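Local structure of methanol--corrinoid protein co-methyltransferase (Methanosarcina barkeri, 2I2X) at residues M91-S96 with G127-N132; D141-F146 with M196-T201; L355-D360 with L370-A375. The protein transfers the methyl group of methanol to the cob(I)amide carried by its corrinoid partner protein, the first step of methanol-based methanogenesis, using a zinc site. All coordinates share one frame; numbering follows the deposited sequence.

Contact 1: M91-S96 with G127-N132; sequences MSNNPS and GDIREN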
loop_
_atom_site.group_PDB
_atom_site.type_symbol
_atom_site.label_atom_id
_atom_site.label_comp_id
_atom_site.label_asym_id
_atom_site.label_seq_id
_atom_site.Cartn_x
_atom_site.Cartn_y
_atom_site.Cartn_z
ATOM N N MET A 91 -23.907 10.519 1.080
ATOM C CA MET A 91 -23.610 11.326 2.270
ATOM C C MET A 91 -23.842 12.817 2.048
ATOM O O MET A 91 -23.961 13.592 3.007
ATOM C CB MET A 91 -22.172 11.112 2.715
ATOM C CG MET A 91 -21.944 9.752 3.342
ATOM S SD MET A 91 -20.217 9.281 3.413
ATOM C CE MET A 91 -19.552 10.526 4.534
ATOM N N SER A 92 -23.867 13.210 0.781
ATOM C CA SER A 92 -24.004 14.603 0.435
ATOM C C SER A 92 -25.442 14.911 0.052
ATOM O O SER A 92 -25.955 15.960 0.417
ATOM C CB SER A 92 -23.065 14.962 -0.717
ATOM O OG SER A 92 -21.731 14.935 -0.293
ATOM N N ASN A 93 -26.068 13.986 -0.683
ATOM C CA ASN A 93 -27.476 14.078 -1.081
ATOM C C ASN A 93 -28.437 14.034 0.092
ATOM O O ASN A 93 -29.513 14.613 0.029
ATOM C CB ASN A 93 -27.827 13.012 -2.115
ATOM C CG ASN A 93 -27.253 13.330 -3.496
ATOM O OD1 ASN A 93 -27.496 14.404 -4.053
ATOM N ND2 ASN A 93 -26.467 12.407 -4.039
ATOM N N ASN A 94 -28.022 13.374 1.170
ATOM C CA ASN A 94 -28.729 13.402 2.450
ATOM C C ASN A 94 -27.804 14.023 3.471
ATOM O O ASN A 94 -27.040 13.309 4.140
ATOM C CB ASN A 94 -29.120 11.992 2.891
ATOM C CG ASN A 94 -29.784 11.200 1.777
ATOM O OD1 ASN A 94 -30.966 11.409 1.468
ATOM N ND2 ASN A 94 -29.025 10.295 1.150
ATOM N N PRO A 95 -27.846 15.356 3.595
ATOM C CA PRO A 95 -26.894 16.034 4.495
ATOM C C PRO A 95 -26.664 15.374 5.875
ATOM O O PRO A 95 -25.531 15.346 6.357
ATOM C CB PRO A 95 -27.483 17.443 4.636
ATOM C CG PRO A 95 -28.202 17.653 3.334
ATOM C CD PRO A 95 -28.744 16.308 2.915
ATOM N N SER A 96 -27.707 14.844 6.497
ATOM C CA SER A 96 -27.582 14.320 7.860
ATOM C C SER A 96 -26.709 13.033 7.896
ATOM O O SER A 96 -26.111 12.714 8.905
ATOM C CB SER A 96 -28.963 14.097 8.491
ATOM O OG SER A 96 -29.657 13.027 7.835
ATOM N N GLY A 127 -19.477 15.932 -1.597
ATOM C CA GLY A 127 -19.609 15.683 -3.035
ATOM C C GLY A 127 -20.267 16.813 -3.840
ATOM O O GLY A 127 -21.249 17.414 -3.396
ATOM N N ASP A 128 -19.737 17.111 -5.027
ATOM C CA ASP A 128 -20.398 18.087 -5.890
ATOM C C ASP A 128 -21.594 17.423 -6.501
ATOM O O ASP A 128 -21.506 16.800 -7.549
ATOM C CB ASP A 128 -19.492 18.680 -6.978
ATOM C CG ASP A 128 -20.032 20.031 -7.511
ATOM O OD1 ASP A 128 -21.260 20.257 -7.381
ATOM O OD2 ASP A 128 -19.245 20.845 -8.061
ATOM N N ILE A 129 -22.718 17.549 -5.813
ATOM C CA ILE A 129 -23.947 16.881 -6.208
ATOM C C ILE A 129 -24.784 17.680 -7.239
ATOM O O ILE A 129 -25.834 17.205 -7.673
ATOM C CB ILE A 129 -24.806 16.569 -4.963
ATOM C CG1 ILE A 129 -25.174 17.859 -4.203
ATOM C CG2 ILE A 129 -24.092 15.624 -4.072
ATOM C CD1 ILE A 129 -26.268 17.685 -3.138
ATOM N N ARG A 130 -24.320 18.866 -7.639
ATOM C CA ARG A 130 -25.079 19.752 -8.547
ATOM C C ARG A 130 -25.112 19.249 -10.004
ATOM O O ARG A 130 -24.655 19.921 -10.922
ATOM C CB ARG A 130 -24.529 21.182 -8.483
ATOM C CG ARG A 130 -24.523 21.804 -7.084
ATOM C CD ARG A 130 -23.707 23.092 -7.035
ATOM N NE ARG A 130 -22.331 22.897 -7.500
ATOM C CZ ARG A 130 -21.572 23.830 -8.069
ATOM N NH1 ARG A 130 -22.032 25.078 -8.271
ATOM N NH2 ARG A 130 -20.342 23.512 -8.455
ATOM N N GLU A 131 -25.663 18.053 -10.189
ATOM C CA GLU A 131 -25.721 17.386 -11.492
ATOM C C GLU A 131 -26.844 16.315 -11.516
ATOM O O GLU A 131 -27.158 15.734 -10.477
ATOM C CB GLU A 131 -24.368 16.757 -11.793
ATOM C CG GLU A 131 -24.328 15.957 -13.055
ATOM C CD GLU A 131 -22.934 15.627 -13.514
ATOM O OE1 GLU A 131 -22.199 14.957 -12.754
ATOM O OE2 GLU A 131 -22.590 16.009 -14.659
ATOM N N ASN A 132 -27.475 16.105 -12.674
ATOM C CA ASN A 132 -28.356 14.956 -12.880
ATOM C C ASN A 132 -27.829 14.157 -14.028
ATOM O O ASN A 132 -26.774 14.488 -14.565
ATOM C CB ASN A 132 -29.832 15.327 -13.112
ATOM C CG ASN A 132 -30.044 16.321 -14.267
ATOM O OD1 ASN A 132 -30.740 17.329 -14.090
ATOM N ND2 ASN A 132 -29.466 16.042 -15.441
#
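Ser92 turns its hydroxyl away from its own carbonyl carbon and alongside its backbone N (chi1 -70°), which carries OG to the start of the loop at Gly127; Asn93, with a nearly equal chi1 of -74°, brings its amide oxygen up to Ile129. Gly127 N donates to Ser92 OG at 2.8 Å, with an N-H...O angle of 155°. The same hydroxyl also hydrogen-bonds His87 ND1, so the buried oxygen has two polar partners. Beside this bond Ile129 packs against both residues: its CG2 rests on Ser92 CB at 3.6 Å, and Asn93 OD1 lies 3.6 Å from Ile129 CB. Asn93 and Ile129 run alongside one another with opposed headings. Asn93 ND2 is tied to Gln89 OE1. On the loop itself, Arg130 holds Asp128 side-on, NE to OD1 and NH2 to OD2, both at 2.9 Å, with the carboxylate in the plane of the guanidinium; a further salt bridge joins Arg130 to Asp195. The arrangement belongs to the C-terminal rim of a TIM barrel: helix 89-93 follows strand 80-86, the loop follows neighbouring strand 119-126, and Gly127 lies near the bound corrinoid.

Contact 2: D141-F146 with M196-T201; sequences DKYSVF and MELIWT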
loop_
_atom_site.group_PDB
_atom_site.type_symbol
_atom_site.label_atom_id
_atom_site.label_comp_id
_atom_site.label_asym_id
_atom_site.label_seq_id
_atom_site.Cartn_x
_atom_site.Cartn_y
_atom_site.Cartn_z
ATOM N N ASP A 141 -31.857 23.247 -8.050
ATOM C CA ASP A 141 -32.574 22.898 -6.825
ATOM C C ASP A 141 -31.670 22.181 -5.858
ATOM O O ASP A 141 -31.937 22.125 -4.655
ATOM C CB ASP A 141 -33.734 21.939 -7.133
ATOM C CG ASP A 141 -34.710 22.494 -8.140
ATOM O OD1 ASP A 141 -35.018 23.718 -8.058
ATOM O OD2 ASP A 141 -35.176 21.697 -9.005
ATOM N N LYS A 142 -30.621 21.587 -6.399
ATOM C CA LYS A 142 -29.718 20.818 -5.590
ATOM C C LYS A 142 -28.718 21.752 -4.837
ATOM O O LYS A 142 -28.109 21.353 -3.836
ATOM C CB LYS A 142 -29.048 19.740 -6.466
ATOM C CG LYS A 142 -29.069 18.307 -5.893
ATOM C CD LYS A 142 -30.258 17.448 -6.342
ATOM C CE LYS A 142 -30.481 17.501 -7.879
ATOM N NZ LYS A 142 -29.462 16.778 -8.715
ATOM N N TYR A 143 -28.600 23.002 -5.281
ATOM C CA TYR A 143 -27.641 23.946 -4.679
ATOM C C TYR A 143 -27.785 24.063 -3.164
ATOM O O TYR A 143 -26.776 24.060 -2.440
ATOM C CB TYR A 143 -27.722 25.348 -5.312
ATOM C CG TYR A 143 -26.523 26.215 -4.991
ATOM C CD1 TYR A 143 -25.342 26.090 -5.714
ATOM C CD2 TYR A 143 -26.557 27.151 -3.947
ATOM C CE1 TYR A 143 -24.218 26.867 -5.406
ATOM C CE2 TYR A 143 -25.433 27.929 -3.628
ATOM C CZ TYR A 143 -24.267 27.787 -4.369
ATOM O OH TYR A 143 -23.143 28.553 -4.092
ATOM N N SER A 144 -29.025 24.170 -2.688
ATOM C CA SER A 144 -29.262 24.417 -1.266
ATOM C C SER A 144 -28.926 23.175 -0.460
ATOM O O SER A 144 -28.488 23.273 0.695
ATOM C CB SER A 144 -30.707 24.838 -1.001
ATOM O OG SER A 144 -31.622 23.833 -1.391
ATOM N N VAL A 145 -29.132 22.017 -1.079
ATOM C CA VAL A 145 -28.784 20.750 -0.451
ATOM C C VAL A 145 -27.251 20.696 -0.291
ATOM O O VAL A 145 -26.740 20.383 0.775
ATOM C CB VAL A 145 -29.330 19.550 -1.261
ATOM C CG1 VAL A 145 -28.969 18.218 -0.601
ATOM C CG2 VAL A 145 -30.847 19.645 -1.402
ATOM N N PHE A 146 -26.553 21.066 -1.366
ATOM C CA PHE A 146 -25.111 21.174 -1.422
ATOM C C PHE A 146 -24.576 21.931 -0.203
ATOM O O PHE A 146 -23.719 21.425 0.534
ATOM C CB PHE A 146 -24.743 21.871 -2.730
ATOM C CG PHE A 146 -23.267 22.005 -2.984
ATOM C CD1 PHE A 146 -22.425 20.899 -2.939
ATOM C CD2 PHE A 146 -22.728 23.243 -3.312
ATOM C CE1 PHE A 146 -21.072 21.031 -3.206
ATOM C CE2 PHE A 146 -21.373 23.380 -3.585
ATOM C CZ PHE A 146 -20.542 22.271 -3.528
ATOM N N MET A 196 -16.169 28.672 -9.232
ATOM C CA MET A 196 -15.380 28.627 -8.025
ATOM C C MET A 196 -15.730 29.800 -7.126
ATOM O O MET A 196 -15.868 29.639 -5.917
ATOM C CB MET A 196 -13.893 28.661 -8.349
ATOM C CG MET A 196 -13.323 27.376 -8.863
ATOM S SD MET A 196 -13.155 26.124 -7.592
ATOM C CE MET A 196 -11.901 26.829 -6.528
ATOM N N GLU A 197 -15.882 30.988 -7.709
ATOM C CA GLU A 197 -16.245 32.139 -6.890
ATOM C C GLU A 197 -17.636 32.066 -6.231
ATOM O O GLU A 197 -17.795 32.512 -5.108
ATOM C CB GLU A 197 -16.066 33.437 -7.646
ATOM C CG GLU A 197 -16.366 34.639 -6.758
ATOM C CD GLU A 197 -16.678 35.892 -7.523
ATOM O OE1 GLU A 197 -16.643 36.959 -6.879
ATOM O OE2 GLU A 197 -16.940 35.807 -8.756
ATOM N N LEU A 198 -18.616 31.485 -6.917
ATOM C CA LEU A 198 -19.958 31.314 -6.365
ATOM C C LEU A 198 -19.861 30.457 -5.119
ATOM O O LEU A 198 -20.144 30.900 -3.997
ATOM C CB LEU A 198 -20.859 30.588 -7.372
ATOM C CG LEU A 198 -22.397 30.709 -7.462
ATOM C CD1 LEU A 198 -23.005 29.341 -7.751
ATOM C CD2 LEU A 198 -23.088 31.343 -6.256
ATOM N N ILE A 199 -19.422 29.224 -5.312
ATOM C CA ILE A 199 -19.448 28.239 -4.234
ATOM C C ILE A 199 -18.548 28.581 -3.041
ATOM O O ILE A 199 -18.956 28.409 -1.885
ATOM C CB ILE A 199 -19.177 26.836 -4.785
ATOM C CG1 ILE A 199 -17.777 26.766 -5.401
ATOM C CG2 ILE A 199 -20.240 26.493 -5.832
ATOM C CD1 ILE A 199 -17.394 25.395 -5.844
ATOM N N TRP A 200 -17.352 29.104 -3.306
ATOM C CA TRP A 200 -16.425 29.375 -2.204
ATOM C C TRP A 200 -16.808 30.572 -1.326
ATOM O O TRP A 200 -16.443 30.633 -0.157
ATOM C CB TRP A 200 -14.958 29.366 -2.671
ATOM C CG TRP A 200 -14.526 27.908 -2.871
ATOM C CD1 TRP A 200 -14.435 27.221 -4.066
ATOM C CD2 TRP A 200 -14.238 26.954 -1.835
ATOM N NE1 TRP A 200 -14.093 25.909 -3.826
ATOM C CE2 TRP A 200 -13.966 25.719 -2.470
ATOM C CE3 TRP A 200 -14.158 27.033 -0.438
ATOM C CZ2 TRP A 200 -13.615 24.566 -1.750
ATOM C CZ3 TRP A 200 -13.798 25.877 0.288
ATOM C CH2 TRP A 200 -13.536 24.667 -0.375
ATOM N N THR A 201 -17.585 31.502 -1.885
ATOM C CA THR A 201 -18.129 32.590 -1.118
ATOM C C THR A 201 -19.112 32.022 -0.119
ATOM O O THR A 201 -19.065 32.335 1.064
ATOM C CB THR A 201 -18.821 33.578 -2.055
ATOM O OG1 THR A 201 -17.825 34.138 -2.931
ATOM C CG2 THR A 201 -19.556 34.698 -1.258
#
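Tyr143 lays the end of its ring against Leu198, the ring and the leucine branch reaching toward each other from their two helices: CE1 of Tyr143 meets Leu198 CD1 at 3.6 Å, and Tyr143 OH is 3.5 Å from Leu198 CD2. Both leucine methyls thus lie around the phenol end. Ile199 CG2 approaches the same ring at its edge, close to the ring plane, 4.0 Å from Tyr143 CE1, and the hydroxyl oxygen of Tyr143 comes within 3.7 Å of Ile199 CA, so the phenol reaches the backbone of the facing helix. There Tyr143 OH hydrogen-bonds Asp202 OD2, one residue beyond the segment. Phe146 completes the group from one turn later, its CE2 lying 4.0 Å from Ile199 CG2; one methyl therefore serves both aromatic rings. In Tyr143 and Phe146 alike, CG stands opposite the backbone N (chi1 -164° and -177°), which sends both rings across toward residues 196-201. With a leucine in place of Tyr143, Asp202 would probably lose this hydroxyl partner and the methyls of Leu198 would lose much of their aromatic cover. The contact joins the start of helix 143-155 to the middle of helix 181-210, on the outside of the parallel barrel; behind it, Phe146 and Trp200 both pack on Val163 of strand 160-163, while Met196 and Glu197 reach helix 240-259.

Contact 3: L355-D360 with L370-A375; sequences LMMLSD and LAYDNA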
loop_
_atom_site.group_PDB
_atom_site.type_symbol
_atom_site.label_atom_id
_atom_site.label_comp_id
_atom_site.label_asym_id
_atom_site.label_seq_id
_atom_site.Cartn_x
_atom_site.Cartn_y
_atom_site.Cartn_z
ATOM N N LEU A 355 16.296 17.857 -3.145
ATOM C CA LEU A 355 16.516 16.469 -3.520
ATOM C C LEU A 355 15.184 15.893 -4.059
ATOM O O LEU A 355 15.136 15.291 -5.136
ATOM C CB LEU A 355 17.033 15.680 -2.314
ATOM C CG LEU A 355 18.461 15.131 -2.110
ATOM C CD1 LEU A 355 19.524 15.672 -3.020
ATOM C CD2 LEU A 355 18.878 15.307 -0.677
ATOM N N MET A 356 14.101 16.142 -3.333
ATOM C CA MET A 356 12.772 15.686 -3.752
ATOM C C MET A 356 12.434 16.270 -5.107
ATOM O O MET A 356 11.948 15.564 -5.977
ATOM C CB MET A 356 11.694 16.070 -2.725
ATOM C CG MET A 356 12.021 15.590 -1.356
ATOM S SD MET A 356 10.910 16.120 -0.063
ATOM C CE MET A 356 10.824 17.820 -0.408
ATOM N N MET A 357 12.742 17.549 -5.292
ATOM C CA MET A 357 12.410 18.229 -6.523
ATOM C C MET A 357 13.235 17.609 -7.645
ATOM O O MET A 357 12.680 17.176 -8.659
ATOM C CB MET A 357 12.634 19.751 -6.383
ATOM C CG MET A 357 12.433 20.571 -7.652
ATOM S SD MET A 357 13.758 20.428 -8.897
ATOM C CE MET A 357 15.161 21.155 -8.014
ATOM N N LEU A 358 14.548 17.576 -7.471
ATOM C CA LEU A 358 15.467 17.108 -8.539
ATOM C C LEU A 358 15.195 15.657 -9.002
ATOM O O LEU A 358 15.358 15.316 -10.201
ATOM C CB LEU A 358 16.948 17.288 -8.131
ATOM C CG LEU A 358 17.987 16.924 -9.195
ATOM C CD1 LEU A 358 17.755 17.719 -10.495
ATOM C CD2 LEU A 358 19.424 17.135 -8.683
ATOM N N SER A 359 14.792 14.824 -8.046
ATOM C CA SER A 359 14.326 13.448 -8.292
ATOM C C SER A 359 13.450 13.318 -9.544
ATOM O O SER A 359 13.621 12.409 -10.374
ATOM C CB SER A 359 13.525 12.979 -7.071
ATOM O OG SER A 359 12.788 11.792 -7.352
ATOM N N ASP A 360 12.503 14.226 -9.677
ATOM C CA ASP A 360 11.480 14.084 -10.688
ATOM C C ASP A 360 11.499 15.192 -11.726
ATOM O O ASP A 360 10.801 15.070 -12.720
ATOM C CB ASP A 360 10.102 14.033 -10.023
ATOM C CG ASP A 360 9.935 12.819 -9.121
ATOM O OD1 ASP A 360 10.588 11.805 -9.391
ATOM O OD2 ASP A 360 9.134 12.863 -8.157
ATOM N N LEU A 370 6.067 21.673 -12.396
ATOM C CA LEU A 370 5.577 21.710 -11.034
ATOM C C LEU A 370 6.703 21.886 -10.030
ATOM O O LEU A 370 6.445 22.128 -8.847
ATOM C CB LEU A 370 4.788 20.436 -10.746
ATOM C CG LEU A 370 3.263 20.525 -10.603
ATOM C CD1 LEU A 370 2.708 21.781 -11.129
ATOM C CD2 LEU A 370 2.599 19.343 -11.186
ATOM N N ALA A 371 7.949 21.772 -10.500
ATOM C CA ALA A 371 9.137 22.055 -9.670
ATOM C C ALA A 371 9.061 23.480 -9.071
ATOM O O ALA A 371 8.762 24.429 -9.772
ATOM C CB ALA A 371 10.395 21.871 -10.478
ATOM N N TYR A 372 9.292 23.607 -7.769
ATOM C CA TYR A 372 8.900 24.803 -7.035
ATOM C C TYR A 372 9.459 26.092 -7.648
ATOM O O TYR A 372 8.796 27.125 -7.578
ATOM C CB TYR A 372 9.228 24.688 -5.531
ATOM C CG TYR A 372 10.709 24.799 -5.232
ATOM C CD1 TYR A 372 11.532 23.668 -5.269
ATOM C CD2 TYR A 372 11.305 26.057 -4.960
ATOM C CE1 TYR A 372 12.909 23.781 -5.025
ATOM C CE2 TYR A 372 12.679 26.179 -4.726
ATOM C CZ TYR A 372 13.481 25.041 -4.756
ATOM O OH TYR A 372 14.850 25.151 -4.532
ATOM N N ASP A 373 10.645 26.064 -8.244
ATOM C CA ASP A 373 11.116 27.281 -8.929
ATOM C C ASP A 373 10.259 27.646 -10.144
ATOM O O ASP A 373 9.956 28.828 -10.350
ATOM C CB ASP A 373 12.594 27.232 -9.314
ATOM C CG ASP A 373 12.906 26.075 -10.207
ATOM O OD1 ASP A 373 12.229 25.036 -10.023
ATOM O OD2 ASP A 373 13.810 26.178 -11.088
ATOM N N ASN A 374 9.900 26.649 -10.948
ATOM C CA ASN A 374 9.019 26.842 -12.093
ATOM C C ASN A 374 7.573 27.141 -11.675
ATOM O O ASN A 374 6.890 27.980 -12.290
ATOM C CB ASN A 374 9.090 25.642 -13.034
ATOM C CG ASN A 374 10.454 25.513 -13.678
ATOM O OD1 ASN A 374 11.053 26.530 -14.030
ATOM N ND2 ASN A 374 10.972 24.264 -13.828
ATOM N N ALA A 375 7.106 26.456 -10.642
ATOM C CA ALA A 375 5.784 26.736 -10.121
ATOM C C ALA A 375 5.673 28.228 -9.718
ATOM O O ALA A 375 4.657 28.887 -10.001
ATOM C CB ALA A 375 5.475 25.818 -8.957
#
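In the helix-rich part of the chain that follows the barrel strands, helix 349-361 meets the start of helix 372-383, two helices linked through the short helix 365-368; Ala371 is the N-cap residue of the later one. Met357 carries the contact. Its CG is 3.7 Å from Ala371 CB and 4.0 Å from Tyr372 CD1, so a single methylene touches both residues; SD of Met357 also lies 4.0 Å from Ala371 CB. The thioether is folded, chi2 -74° and chi3 -65°, which curls the sulfur and methyl back and leaves CG to do most of the touching. Tyr372, whose ring stands between its backbone N and carbonyl carbon (chi1 73°), crosses the methionine at about a right angle, and its hydroxyl hydrogen-bonds Asp354 OD1 one turn before Met357. The small side chain of Ala371 is consistent with the close backbones, Met357 CA and Ala371 CA being 5.9 Å apart. Gln305 OE1 accepts from Tyr372 N. Met1 of a different chain of the assembly packs on Met357 and Tyr372. Helix 273-280 packs on Tyr372 and Ala375, while residues of the second subunit, another copy of this protein, lie against Leu355 and Leu358 of helix 349-361.

Along the chain the three contacts come in series. Contacts 1 and 2 are neighbours, their centres 11 Å apart, and both use the connection after strand 119-126: its loop forms half of contact 1, and helix 143-155, into which it leads, forms half of contact 2. They touch directly, Arg130 CD lying 3.7 Å from Tyr143 CD1, so the loop near the corrinoid is backed by the helices of contact 2. Contact 3 stands apart, its centre about 37 Å from that of contact 1 and 35 Å from that of contact 2, across the chain's centre. Thus two contacts lie in the part of the barrel near a bound cofactor, and the third joins later helices away from the annotated sites.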